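PDB 4NQ0: HAT1-interacting factor 1 from Saccharomyces cerevisiae, which acts in the nucleus as a chaperone for histones H3 and H4 within the HAT-B acetyltransferase complex and takes part in chromatin assembly and telomere silencing. Local coordinates for residues Q281-V286 against F305-A310; A289-D294 against Q334-E339; E313-T318 against E324-R329; G264-L269 against T276-Q281. All coordinates share one frame; numbering follows the deposited sequence.

The four contacts follow the C-terminal end of the helical TPR array, from helix 252-266 through helices 273-290 and 298-316 to helix 323-344. Contacts 3 and 4 each join helices consecutive in the chain close to their connecting turn; contact 1 also joins consecutive helices, but away from their connection, and contact 2 instead reaches from the end of helix 273-290 to helix 323-344. Contact 1 lies centrally, its centre about 11 Å from those of contacts 2 and 3 and about 12 Å from that of contact 4. Lys-309 NZ and Gln-334 OE1, 2.8 Å apart, tie contact 1 to contact 2. Contacts 1, 3 and 4 fall wholly within the region that binds H2A-H2B.

Contact 1: Q281-V286 against F305-A310; sequences QAEFLV and FKHAKA
Glu-283 and His-307 carry the polar part of this contact. His-307 NE2 donates to Glu-283 OE2 at 3.2 Å and 162°, with the acceptor near the plane of the imidazole. The nitrogen comes in from above the carboxylate plane, 43° out of it, and the two flat groups are turned well away from parallel. His-307 turns its CG away from the backbone N (chi1 163°), which carries the ring across to the glutamate, while Glu-283 folds at chi2 to meet it. Phe-173 stacks on the imidazole. The other oxygen, Glu-283 OE1, makes a salt bridge with Arg-304, so a single carboxylate serves two residues of the neighbouring helix. These are the successive helices 273-290 and 298-316 of the TPR array, the latter wholly within the predicted TPR 3. A leucine in place of Glu-283 would probably cost His-307 and Arg-304 this shared acceptor. Loose van der Waals packing marks the closest approach of the backbones within these segments, where Ala-308 CB rests 4.4 Å from Glu-283 O.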
loop_
_atom_site.group_PDB
_atom_site.type_symbol
_atom_site.label_atom_id
_atom_site.label_comp_id
_atom_site.label_asym_id
_atom_site.label_seq_id
_atom_site.Cartn_x
_atom_site.Cartn_y
_atom_site.Cartn_z
ATOM N N GLN A 281 -0.633 -12.511 -1.810
ATOM C CA GLN A 281 -1.114 -11.672 -0.714
ATOM C C GLN A 281 -2.115 -10.599 -1.184
ATOM O O GLN A 281 -3.161 -10.412 -0.573
ATOM C CB GLN A 281 0.068 -11.010 -0.004
ATOM C CG GLN A 281 -0.358 -10.009 1.058
ATOM C CD GLN A 281 0.804 -9.372 1.776
ATOM O OE1 GLN A 281 1.807 -8.994 1.165
ATOM N NE2 GLN A 281 0.659 -9.218 3.082
ATOM N N ALA A 282 -1.779 -9.902 -2.266
ATOM C CA ALA A 282 -2.637 -8.850 -2.826
ATOM C C ALA A 282 -3.983 -9.399 -3.347
ATOM O O ALA A 282 -5.042 -8.793 -3.130
ATOM C CB ALA A 282 -1.904 -8.116 -3.935
ATOM N N GLU A 283 -3.939 -10.550 -4.018
ATOM C CA GLU A 283 -5.167 -11.223 -4.452
ATOM C C GLU A 283 -6.067 -11.534 -3.277
ATOM O O GLU A 283 -7.271 -11.322 -3.356
ATOM C CB GLU A 283 -4.873 -12.518 -5.196
ATOM C CG GLU A 283 -4.130 -12.343 -6.511
ATOM C CD GLU A 283 -5.030 -12.027 -7.695
ATOM O OE1 GLU A 283 -6.219 -11.674 -7.483
ATOM O OE2 GLU A 283 -4.522 -12.133 -8.845
ATOM N N PHE A 284 -5.498 -12.025 -2.178
ATOM C CA PHE A 284 -6.322 -12.355 -1.004
ATOM C C PHE A 284 -6.901 -11.103 -0.353
ATOM O O PHE A 284 -8.073 -11.094 0.072
ATOM C CB PHE A 284 -5.531 -13.164 0.027
ATOM C CG PHE A 284 -6.247 -13.324 1.343
ATOM C CD1 PHE A 284 -7.306 -14.208 1.467
ATOM C CD2 PHE A 284 -5.875 -12.572 2.442
ATOM C CE1 PHE A 284 -7.991 -14.338 2.669
ATOM C CE2 PHE A 284 -6.543 -12.700 3.656
ATOM C CZ PHE A 284 -7.605 -13.586 3.767
ATOM N N LEU A 285 -6.091 -10.051 -0.249
ATOM C CA LEU A 285 -6.561 -8.811 0.386
ATOM C C LEU A 285 -7.720 -8.187 -0.391
ATOM O O LEU A 285 -8.657 -7.668 0.205
ATOM C CB LEU A 285 -5.407 -7.815 0.563
ATOM C CG LEU A 285 -4.332 -8.201 1.586
ATOM C CD1 LEU A 285 -3.098 -7.292 1.449
ATOM C CD2 LEU A 285 -4.863 -8.164 3.021
ATOM N N VAL A 286 -7.657 -8.252 -1.713
ATOM C CA VAL A 286 -8.774 -7.862 -2.577
ATOM C C VAL A 286 -10.065 -8.579 -2.170
ATOM O O VAL A 286 -11.090 -7.934 -1.956
ATOM C CB VAL A 286 -8.463 -8.152 -4.059
ATOM C CG1 VAL A 286 -9.748 -8.144 -4.913
ATOM C CG2 VAL A 286 -7.430 -7.146 -4.597
ATOM N N PHE A 305 -13.651 -14.112 -6.337
ATOM C CA PHE A 305 -13.329 -15.121 -5.337
ATOM C C PHE A 305 -12.826 -16.418 -5.986
ATOM O O PHE A 305 -11.839 -16.997 -5.541
ATOM C CB PHE A 305 -14.535 -15.453 -4.451
ATOM C CG PHE A 305 -15.021 -14.315 -3.598
ATOM C CD1 PHE A 305 -14.164 -13.336 -3.144
ATOM C CD2 PHE A 305 -16.350 -14.257 -3.212
ATOM C CE1 PHE A 305 -14.612 -12.311 -2.366
ATOM C CE2 PHE A 305 -16.812 -13.229 -2.426
ATOM C CZ PHE A 305 -15.940 -12.250 -1.992
ATOM N N LYS A 306 -13.504 -16.874 -7.034
ATOM C CA LYS A 306 -13.127 -18.127 -7.681
ATOM C C LYS A 306 -11.784 -18.011 -8.386
ATOM O O LYS A 306 -11.016 -18.966 -8.436
ATOM C CB LYS A 306 -14.202 -18.561 -8.673
ATOM C CG LYS A 306 -15.436 -19.119 -7.988
ATOM C CD LYS A 306 -16.596 -19.242 -8.962
ATOM C CE LYS A 306 -17.817 -19.849 -8.292
ATOM N NZ LYS A 306 -19.030 -19.704 -9.144
ATOM N N HIS A 307 -11.519 -16.841 -8.944
ATOM C CA HIS A 307 -10.219 -16.562 -9.523
ATOM C C HIS A 307 -9.110 -16.699 -8.466
ATOM O O HIS A 307 -8.076 -17.303 -8.714
ATOM C CB HIS A 307 -10.220 -15.158 -10.126
ATOM C CG HIS A 307 -8.855 -14.611 -10.386
ATOM N ND1 HIS A 307 -8.132 -14.922 -11.517
ATOM C CD2 HIS A 307 -8.074 -13.784 -9.651
ATOM C CE1 HIS A 307 -6.964 -14.304 -11.470
ATOM N NE2 HIS A 307 -6.907 -13.604 -10.350
ATOM N N ALA A 308 -9.339 -16.129 -7.287
ATOM C CA ALA A 308 -8.342 -16.122 -6.234
ATOM C C ALA A 308 -8.168 -17.532 -5.660
ATOM O O ALA A 308 -7.046 -17.959 -5.405
ATOM C CB ALA A 308 -8.732 -15.115 -5.133
ATOM N N LYS A 309 -9.279 -18.244 -5.475
ATOM C CA LYS A 309 -9.253 -19.650 -5.051
ATOM C C LYS A 309 -8.392 -20.522 -5.980
ATOM O O LYS A 309 -7.547 -21.264 -5.513
ATOM C CB LYS A 309 -10.669 -20.202 -4.977
ATOM C CG LYS A 309 -10.776 -21.689 -4.671
ATOM C CD LYS A 309 -12.235 -22.105 -4.560
ATOM C CE LYS A 309 -12.368 -23.620 -4.402
ATOM N NZ LYS A 309 -13.775 -24.034 -4.264
ATOM N N ALA A 310 -8.591 -20.392 -7.286
ATOM C CA ALA A 310 -7.826 -21.158 -8.265
ATOM C C ALA A 310 -6.351 -20.847 -8.163
ATOM O O ALA A 310 -5.517 -21.745 -8.205
ATOM C CB ALA A 310 -8.320 -20.874 -9.682
#

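Contact 2: A289-D294 against Q334-E339; sequences ALRWVD and QDDIDE
Arg-291 and Asp-336 form a salt bridge between the C-terminal end of helix 273-290, at the start of the predicted TPR 3, and helix 323-344, which follows that repeat. Arg-291 NE lies 3.0 Å from Asp-336 OD1, and the same oxygen is 3.2 Å from Arg-291 CD, so the carboxylate oxygen sits beside NE and the neighbouring CD, oblique to the guanidinium plane. The two side chains cross at about a right angle, their flat groups turned 32° apart. Asp-336 is buried against Phe-305, where its charge is probably balanced by the arginine. A methionine in place of Arg-291 is likely to leave the Asp-336 carboxylate without this positive mate. On its own side of the contact the arginine lies against the indole of Trp-292. With CG set between the backbone N and the carbonyl carbon (chi1 66°), the chain runs along the indole and bends at chi3. Arg-291 CG sits over the indole rim, and Trp-292 CZ2 lies 3.4 Å above the centre of the guanidinium plane.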
loop_
_atom_site.group_PDB
_atom_site.type_symbol
_atom_site.label_atom_id
_atom_site.label_comp_id
_atom_site.label_asym_id
_atom_site.label_seq_id
_atom_site.Cartn_x
_atom_site.Cartn_y
_atom_site.Cartn_z
ATOM N N ALA A 289 -11.399 -7.560 1.420
ATOM C CA ALA A 289 -12.087 -6.278 1.386
ATOM C C ALA A 289 -13.407 -6.401 0.621
ATOM O O ALA A 289 -14.419 -5.856 1.043
ATOM C CB ALA A 289 -11.205 -5.219 0.756
ATOM N N LEU A 290 -13.379 -7.140 -0.485
ATOM C CA LEU A 290 -14.543 -7.362 -1.338
ATOM C C LEU A 290 -15.746 -7.943 -0.608
ATOM O O LEU A 290 -16.884 -7.648 -0.970
ATOM C CB LEU A 290 -14.160 -8.277 -2.506
ATOM C CG LEU A 290 -15.002 -8.353 -3.774
ATOM C CD1 LEU A 290 -15.422 -6.984 -4.278
ATOM C CD2 LEU A 290 -14.199 -9.102 -4.850
ATOM N N ARG A 291 -15.522 -8.753 0.422
ATOM C CA ARG A 291 -16.667 -9.303 1.163
ATOM C C ARG A 291 -17.493 -8.222 1.868
ATOM O O ARG A 291 -18.685 -8.403 2.073
ATOM C CB ARG A 291 -16.245 -10.414 2.125
ATOM C CG ARG A 291 -15.370 -9.975 3.259
ATOM C CD ARG A 291 -14.508 -11.128 3.783
ATOM N NE ARG A 291 -15.257 -11.941 4.737
ATOM C CZ ARG A 291 -14.959 -12.091 6.029
ATOM N NH1 ARG A 291 -13.886 -11.511 6.562
ATOM N NH2 ARG A 291 -15.737 -12.848 6.793
ATOM N N TRP A 292 -16.880 -7.081 2.181
ATOM C CA TRP A 292 -17.564 -6.018 2.910
ATOM C C TRP A 292 -18.153 -4.907 2.035
ATOM O O TRP A 292 -18.865 -4.035 2.543
ATOM C CB TRP A 292 -16.608 -5.410 3.937
ATOM C CG TRP A 292 -16.043 -6.461 4.817
ATOM C CD1 TRP A 292 -14.747 -6.887 4.864
ATOM C CD2 TRP A 292 -16.772 -7.275 5.740
ATOM N NE1 TRP A 292 -14.618 -7.909 5.780
ATOM C CE2 TRP A 292 -15.847 -8.167 6.330
ATOM C CE3 TRP A 292 -18.117 -7.331 6.135
ATOM C CZ2 TRP A 292 -16.220 -9.102 7.297
ATOM C CZ3 TRP A 292 -18.491 -8.263 7.097
ATOM C CH2 TRP A 292 -17.542 -9.137 7.669
ATOM N N VAL A 293 -17.862 -4.920 0.739
ATOM C CA VAL A 293 -18.326 -3.854 -0.131
ATOM C C VAL A 293 -19.741 -4.186 -0.615
ATOM O O VAL A 293 -19.958 -5.209 -1.264
ATOM C CB VAL A 293 -17.332 -3.594 -1.295
ATOM C CG1 VAL A 293 -17.305 -4.754 -2.259
ATOM C CG2 VAL A 293 -17.676 -2.290 -2.015
ATOM N N ASP A 294 -20.704 -3.329 -0.267
ATOM C CA ASP A 294 -22.113 -3.597 -0.555
ATOM C C ASP A 294 -22.436 -3.432 -2.038
ATOM O O ASP A 294 -23.269 -4.160 -2.582
ATOM C CB ASP A 294 -23.038 -2.672 0.252
ATOM C CG ASP A 294 -22.991 -2.937 1.756
ATOM O OD1 ASP A 294 -23.872 -3.667 2.259
ATOM O OD2 ASP A 294 -22.087 -2.394 2.436
ATOM N N GLN A 334 -13.093 -19.571 0.632
ATOM C CA GLN A 334 -14.234 -20.461 0.521
ATOM C C GLN A 334 -15.405 -19.944 1.372
ATOM O O GLN A 334 -16.561 -20.023 0.954
ATOM C CB GLN A 334 -13.864 -21.889 0.933
ATOM C CG GLN A 334 -14.962 -22.914 0.632
ATOM C CD GLN A 334 -15.271 -23.029 -0.852
ATOM O OE1 GLN A 334 -14.365 -23.200 -1.671
ATOM N NE2 GLN A 334 -16.557 -22.943 -1.206
ATOM N N ASP A 335 -15.108 -19.418 2.559
ATOM C CA ASP A 335 -16.152 -18.782 3.376
ATOM C C ASP A 335 -16.775 -17.613 2.608
ATOM O O ASP A 335 -17.992 -17.453 2.598
ATOM C CB ASP A 335 -15.604 -18.262 4.701
ATOM C CG ASP A 335 -14.958 -19.343 5.535
ATOM O OD1 ASP A 335 -15.226 -20.543 5.299
ATOM O OD2 ASP A 335 -14.166 -18.981 6.431
ATOM N N ASP A 336 -15.936 -16.822 1.943
ATOM C CA ASP A 336 -16.430 -15.682 1.166
ATOM C C ASP A 336 -17.409 -16.132 0.075
ATOM O O ASP A 336 -18.475 -15.522 -0.108
ATOM C CB ASP A 336 -15.272 -14.888 0.555
ATOM C CG ASP A 336 -14.307 -14.353 1.599
ATOM O OD1 ASP A 336 -14.708 -14.178 2.761
ATOM O OD2 ASP A 336 -13.139 -14.100 1.255
ATOM N N ILE A 337 -17.053 -17.209 -0.625
ATOM C CA ILE A 337 -17.908 -17.781 -1.660
ATOM C C ILE A 337 -19.231 -18.246 -1.051
ATOM O O ILE A 337 -20.305 -17.866 -1.518
ATOM C CB ILE A 337 -17.210 -18.961 -2.378
ATOM C CG1 ILE A 337 -16.077 -18.436 -3.261
ATOM C CG2 ILE A 337 -18.207 -19.756 -3.218
ATOM C CD1 ILE A 337 -15.126 -19.500 -3.740
ATOM N N ASP A 338 -19.144 -19.044 0.009
ATOM C CA ASP A 338 -20.347 -19.496 0.733
ATOM C C ASP A 338 -21.264 -18.333 1.119
ATOM O O ASP A 338 -22.438 -18.344 0.795
ATOM C CB ASP A 338 -19.960 -20.277 1.987
ATOM C CG ASP A 338 -19.195 -21.550 1.669
ATOM O OD1 ASP A 338 -18.498 -22.042 2.573
ATOM O OD2 ASP A 338 -19.271 -22.048 0.517
ATOM N N GLU A 339 -20.719 -17.342 1.811
ATOM C CA GLU A 339 -21.488 -16.161 2.223
ATOM C C GLU A 339 -22.279 -15.540 1.067
ATOM O O GLU A 339 -23.475 -15.299 1.192
ATOM C CB GLU A 339 -20.556 -15.114 2.837
ATOM C CG GLU A 339 -21.181 -13.727 3.072
ATOM C CD GLU A 339 -22.259 -13.721 4.145
ATOM O OE1 GLU A 339 -22.328 -14.683 4.941
ATOM O OE2 GLU A 339 -23.035 -12.742 4.195
#

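Contact 3: E313-T318 against E324-R329; sequences EKHMTT and ELQQAR
This is a partly buried van der Waals contact between antiparallel neighbours of the TPR array, made where helix 298-316, which lies within the predicted TPR 3, nears its end and helix 323-344 begins after a short connection. Met-316 and Gln-326 carry the largest shares. The methionine chain bends at both chi2 and chi3, which lays the thioether against the next helix: Met-316 SD touches Gln-326 CB at 3.6 Å, and Met-316 CE reaches Gln-327 NE2 at 3.8 Å, beside the CG of the same glutamine. Gln-327 stretches out beyond CG and meets the methionine at about a right angle. His-315 adds the second patch. Its ring stands almost perpendicular to the Gln-326 amide, the planes 85° apart, and His-315 NE2 comes no nearer than 3.9 Å to Gln-326 NE2, a distance of packing alone. Gln-326 is buried, with Ile-280 of helix 273-290 against its side chain, and Thr-276 of that helix touches His-315. The Gln-326 amide oxygen accepts a weak bond from Arg-329 NH1. Near the end of helix 298-316 two threonines fold back on its carbonyls: Thr-317 OG1 donates to Lys-314 O, and His-315 O accepts from both Thr-318 OG1 and Thr-318 N.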
loop_
_atom_site.group_PDB
_atom_site.type_symbol
_atom_site.label_atom_id
_atom_site.label_comp_id
_atom_site.label_asym_id
_atom_site.label_seq_id
_atom_site.Cartn_x
_atom_site.Cartn_y
_atom_site.Cartn_z
ATOM N N GLU A 313 -5.004 -22.316 -4.855
ATOM C CA GLU A 313 -4.959 -23.765 -4.998
ATOM C C GLU A 313 -3.717 -24.157 -5.790
ATOM O O GLU A 313 -2.987 -25.044 -5.380
ATOM C CB GLU A 313 -6.228 -24.305 -5.664
ATOM C CG GLU A 313 -7.421 -24.396 -4.712
ATOM C CD GLU A 313 -8.715 -24.808 -5.401
ATOM O OE1 GLU A 313 -8.804 -24.704 -6.643
ATOM O OE2 GLU A 313 -9.651 -25.246 -4.697
ATOM N N LYS A 314 -3.461 -23.465 -6.900
ATOM C CA LYS A 314 -2.299 -23.761 -7.737
ATOM C C LYS A 314 -0.991 -23.541 -6.987
ATOM O O LYS A 314 -0.049 -24.322 -7.118
ATOM C CB LYS A 314 -2.314 -22.894 -8.997
ATOM C CG LYS A 314 -1.382 -23.377 -10.109
ATOM C CD LYS A 314 -0.962 -22.230 -11.024
ATOM N N HIS A 315 -0.937 -22.462 -6.213
ATOM C CA HIS A 315 0.225 -22.152 -5.391
ATOM C C HIS A 315 0.507 -23.255 -4.352
ATOM O O HIS A 315 1.667 -23.590 -4.084
ATOM C CB HIS A 315 0.016 -20.799 -4.699
ATOM C CG HIS A 315 1.207 -20.316 -3.940
ATOM N ND1 HIS A 315 2.436 -20.126 -4.531
ATOM C CD2 HIS A 315 1.359 -19.979 -2.637
ATOM C CE1 HIS A 315 3.297 -19.701 -3.624
ATOM N NE2 HIS A 315 2.667 -19.599 -2.468
ATOM N N MET A 316 -0.560 -23.809 -3.782
ATOM C CA MET A 316 -0.455 -24.844 -2.763
ATOM C C MET A 316 0.162 -26.136 -3.294
ATOM O O MET A 316 0.833 -26.859 -2.544
ATOM C CB MET A 316 -1.831 -25.121 -2.140
ATOM C CG MET A 316 -2.244 -24.083 -1.079
ATOM S SD MET A 316 -1.038 -24.001 0.270
ATOM C CE MET A 316 -0.998 -25.715 0.831
ATOM N N THR A 317 -0.049 -26.415 -4.580
ATOM C CA THR A 317 0.536 -27.591 -5.208
ATOM C C THR A 317 2.068 -27.507 -5.267
ATOM O O THR A 317 2.719 -28.524 -5.471
ATOM C CB THR A 317 0.009 -27.823 -6.635
ATOM O OG1 THR A 317 0.494 -26.787 -7.495
ATOM C CG2 THR A 317 -1.522 -27.864 -6.669
ATOM N N THR A 318 2.634 -26.309 -5.097
ATOM C CA THR A 318 4.090 -26.146 -5.034
ATOM C C THR A 318 4.651 -26.367 -3.620
ATOM O O THR A 318 5.847 -26.218 -3.417
ATOM C CB THR A 318 4.550 -24.728 -5.490
ATOM O OG1 THR A 318 4.152 -23.759 -4.514
ATOM C CG2 THR A 318 3.972 -24.363 -6.862
ATOM N N GLU A 324 0.498 -23.183 5.934
ATOM C CA GLU A 324 -0.613 -22.987 6.875
ATOM C C GLU A 324 -1.293 -21.620 6.683
ATOM O O GLU A 324 -2.511 -21.516 6.777
ATOM C CB GLU A 324 -0.178 -23.180 8.336
ATOM C CG GLU A 324 1.111 -22.474 8.739
ATOM C CD GLU A 324 2.337 -23.389 8.696
ATOM O OE1 GLU A 324 2.354 -24.388 9.448
ATOM O OE2 GLU A 324 3.282 -23.098 7.920
ATOM N N LEU A 325 -0.504 -20.587 6.407
ATOM C CA LEU A 325 -1.050 -19.269 6.092
ATOM C C LEU A 325 -1.876 -19.345 4.806
ATOM O O LEU A 325 -3.004 -18.850 4.746
ATOM C CB LEU A 325 0.074 -18.257 5.898
ATOM C CG LEU A 325 -0.210 -16.744 5.950
ATOM C CD1 LEU A 325 0.422 -16.092 4.746
ATOM C CD2 LEU A 325 -1.688 -16.399 6.039
ATOM N N GLN A 326 -1.309 -19.972 3.782
ATOM C CA GLN A 326 -1.981 -20.076 2.495
ATOM C C GLN A 326 -3.242 -20.942 2.618
ATOM O O GLN A 326 -4.255 -20.649 1.993
ATOM C CB GLN A 326 -1.041 -20.640 1.426
ATOM C CG GLN A 326 0.293 -19.894 1.254
ATOM C CD GLN A 326 0.135 -18.453 0.809
ATOM O OE1 GLN A 326 -0.973 -17.979 0.549
ATOM N NE2 GLN A 326 1.257 -17.745 0.712
ATOM N N GLN A 327 -3.177 -21.989 3.436
ATOM C CA GLN A 327 -4.354 -22.814 3.724
ATOM C C GLN A 327 -5.437 -21.995 4.425
ATOM O O GLN A 327 -6.612 -22.112 4.088
ATOM C CB GLN A 327 -3.984 -24.043 4.572
ATOM C CG GLN A 327 -3.530 -25.271 3.753
ATOM C CD GLN A 327 -2.823 -26.343 4.593
ATOM O OE1 GLN A 327 -2.695 -26.216 5.818
ATOM N NE2 GLN A 327 -2.360 -27.401 3.929
ATOM N N ALA A 328 -5.037 -21.173 5.394
ATOM C CA ALA A 328 -5.959 -20.268 6.086
ATOM C C ALA A 328 -6.637 -19.310 5.094
ATOM O O ALA A 328 -7.858 -19.196 5.080
ATOM C CB ALA A 328 -5.231 -19.484 7.179
ATOM N N ARG A 329 -5.844 -18.661 4.242
ATOM C CA ARG A 329 -6.388 -17.756 3.210
ATOM C C ARG A 329 -7.403 -18.452 2.306
ATOM O O ARG A 329 -8.486 -17.918 2.015
ATOM C CB ARG A 329 -5.265 -17.179 2.350
ATOM C CG ARG A 329 -4.391 -16.156 3.061
ATOM C CD ARG A 329 -3.212 -15.772 2.180
ATOM N NE ARG A 329 -2.367 -14.745 2.783
ATOM C CZ ARG A 329 -1.175 -14.373 2.317
ATOM N NH1 ARG A 329 -0.658 -14.936 1.226
ATOM N NH2 ARG A 329 -0.490 -13.427 2.945
#

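Contact 4: G264-L269 against T276-Q281; sequences GYYKTL and TEKVIQ
Helix 252-266 leads through a type I turn, Tyr-266 to Leu-269, toward helix 273-290, and the two run antiparallel as neighbours in the TPR array; within these segments the nearest CA atoms, those of Tyr-266 and Val-279, are 6.2 Å apart. Thr-268 supports the turn: both its N and its OG1 donate to Tyr-265 O, the hydroxyl at 2.7 Å. Across the contact Tyr-266 does most of the packing. Lys-278 CB sits 3.7 Å above the centre of its ring, only 10° off the normal, a CH-pi contact over the face. The lysine chain then runs on across the ring, putting Lys-278 CD 3.7 Å from Tyr-266 CE1, and turns only at chi4 (-75°). Nearer the backbone, Val-279 CG2 packs on Tyr-266 CB at 3.9 Å. The polar ends of both residues meet Asp-237 of helix 229-248, which forms a salt bridge with Lys-278 and a hydrogen bond with Tyr-266, so both polar ends converge on one carboxylate of a third helix. A water completes this network: it accepts from Lys-278 NZ and donates to Tyr-266 OH, each at 2.9 Å, and gives its other proton to Gln-281 OE1 at 3.0 Å.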
loop_
_atom_site.group_PDB
_atom_site.type_symbol
_atom_site.label_atom_id
_atom_site.label_comp_id
_atom_site.label_asym_id
_atom_site.label_seq_id
_atom_site.Cartn_x
_atom_site.Cartn_y
_atom_site.Cartn_z
ATOM N N GLY A 264 -1.251 -4.937 -9.727
ATOM C CA GLY A 264 -0.721 -4.534 -11.033
ATOM C C GLY A 264 0.770 -4.211 -11.024
ATOM O O GLY A 264 1.488 -4.537 -11.968
ATOM N N TYR A 265 1.246 -3.562 -9.964
ATOM C CA TYR A 265 2.661 -3.210 -9.865
ATOM C C TYR A 265 3.533 -4.445 -9.659
ATOM O O TYR A 265 4.580 -4.577 -10.282
ATOM C CB TYR A 265 2.906 -2.173 -8.758
ATOM C CG TYR A 265 2.763 -0.753 -9.261
ATOM C CD1 TYR A 265 3.843 -0.087 -9.835
ATOM C CD2 TYR A 265 1.549 -0.087 -9.190
ATOM C CE1 TYR A 265 3.719 1.198 -10.308
ATOM C CE2 TYR A 265 1.417 1.204 -9.668
ATOM C CZ TYR A 265 2.511 1.835 -10.232
ATOM O OH TYR A 265 2.400 3.113 -10.691
ATOM N N TYR A 266 3.092 -5.356 -8.804
ATOM C CA TYR A 266 3.852 -6.583 -8.567
ATOM C C TYR A 266 3.960 -7.412 -9.844
ATOM O O TYR A 266 4.944 -8.105 -10.060
ATOM C CB TYR A 266 3.199 -7.410 -7.462
ATOM C CG TYR A 266 3.199 -6.772 -6.085
ATOM C CD1 TYR A 266 4.295 -6.062 -5.618
ATOM C CD2 TYR A 266 2.119 -6.934 -5.229
ATOM C CE1 TYR A 266 4.297 -5.485 -4.343
ATOM C CE2 TYR A 266 2.120 -6.373 -3.962
ATOM C CZ TYR A 266 3.223 -5.649 -3.526
ATOM O OH TYR A 266 3.248 -5.108 -2.262
ATOM N N LYS A 267 2.949 -7.328 -10.700
ATOM C CA LYS A 267 2.952 -8.063 -11.970
ATOM C C LYS A 267 3.888 -7.509 -13.044
ATOM O O LYS A 267 4.112 -8.166 -14.056
ATOM C CB LYS A 267 1.533 -8.167 -12.512
ATOM C CG LYS A 267 0.726 -9.253 -11.817
ATOM C CD LYS A 267 -0.736 -9.158 -12.218
ATOM C CE LYS A 267 -1.451 -10.494 -12.107
ATOM N NZ LYS A 267 -2.936 -10.318 -12.297
ATOM N N THR A 268 4.448 -6.323 -12.832
ATOM C CA THR A 268 5.493 -5.809 -13.725
ATOM C C THR A 268 6.870 -6.320 -13.308
ATOM O O THR A 268 7.865 -6.072 -13.990
ATOM C CB THR A 268 5.553 -4.274 -13.716
ATOM O OG1 THR A 268 6.039 -3.826 -12.444
ATOM C CG2 THR A 268 4.166 -3.664 -14.010
ATOM N N LEU A 269 6.928 -6.994 -12.162
ATOM C CA LEU A 269 8.196 -7.408 -11.570
ATOM C C LEU A 269 8.673 -8.703 -12.197
ATOM O O LEU A 269 7.866 -9.585 -12.512
ATOM C CB LEU A 269 8.046 -7.605 -10.055
ATOM C CG LEU A 269 8.423 -6.494 -9.070
ATOM C CD1 LEU A 269 8.515 -5.103 -9.698
ATOM C CD2 LEU A 269 7.431 -6.502 -7.912
ATOM N N THR A 276 5.974 -13.705 -6.133
ATOM C CA THR A 276 4.817 -14.581 -6.076
ATOM C C THR A 276 4.083 -14.459 -4.745
ATOM O O THR A 276 2.852 -14.430 -4.725
ATOM C CB THR A 276 5.223 -16.027 -6.363
ATOM O OG1 THR A 276 5.751 -16.082 -7.687
ATOM C CG2 THR A 276 4.028 -16.970 -6.266
ATOM N N GLU A 277 4.822 -14.341 -3.645
ATOM C CA GLU A 277 4.195 -14.157 -2.330
ATOM C C GLU A 277 3.376 -12.876 -2.256
ATOM O O GLU A 277 2.316 -12.856 -1.662
ATOM C CB GLU A 277 5.242 -14.125 -1.214
ATOM C CG GLU A 277 5.845 -15.489 -0.904
ATOM C CD GLU A 277 7.143 -15.381 -0.117
ATOM O OE1 GLU A 277 7.953 -16.335 -0.184
ATOM O OE2 GLU A 277 7.353 -14.340 0.562
ATOM N N LYS A 278 3.885 -11.804 -2.848
ATOM C CA LYS A 278 3.199 -10.518 -2.795
ATOM C C LYS A 278 1.970 -10.512 -3.701
ATOM O O LYS A 278 0.923 -9.976 -3.336
ATOM C CB LYS A 278 4.173 -9.385 -3.120
ATOM C CG LYS A 278 5.203 -9.150 -1.991
ATOM C CD LYS A 278 6.097 -7.963 -2.262
ATOM C CE LYS A 278 6.937 -7.597 -1.031
ATOM N NZ LYS A 278 6.130 -6.913 0.025
ATOM N N VAL A 279 2.090 -11.133 -4.865
ATOM C CA VAL A 279 0.955 -11.277 -5.764
ATOM C C VAL A 279 -0.178 -11.996 -5.038
ATOM O O VAL A 279 -1.306 -11.510 -5.006
ATOM C CB VAL A 279 1.351 -12.026 -7.053
ATOM C CG1 VAL A 279 0.112 -12.406 -7.868
ATOM C CG2 VAL A 279 2.295 -11.162 -7.882
ATOM N N ILE A 280 0.138 -13.139 -4.436
ATOM C CA ILE A 280 -0.852 -13.959 -3.737
ATOM C C ILE A 280 -1.471 -13.185 -2.584
ATOM O O ILE A 280 -2.683 -13.203 -2.391
ATOM C CB ILE A 280 -0.231 -15.269 -3.172
ATOM C CG1 ILE A 280 0.269 -16.189 -4.298
ATOM C CG2 ILE A 280 -1.241 -16.014 -2.307
ATOM C CD1 ILE A 280 -0.798 -16.649 -5.229
ATOM N N GLN A 281 -0.633 -12.511 -1.810
ATOM C CA GLN A 281 -1.114 -11.672 -0.714
ATOM C C GLN A 281 -2.115 -10.599 -1.184
ATOM O O GLN A 281 -3.161 -10.412 -0.573
ATOM C CB GLN A 281 0.068 -11.010 -0.004
ATOM C CG GLN A 281 -0.358 -10.009 1.058
ATOM C CD GLN A 281 0.804 -9.372 1.776
ATOM O OE1 GLN A 281 1.807 -8.994 1.165
ATOM N NE2 GLN A 281 0.659 -9.218 3.082
HETATM O O HOH W 1 3.266 -6.563 0.283
#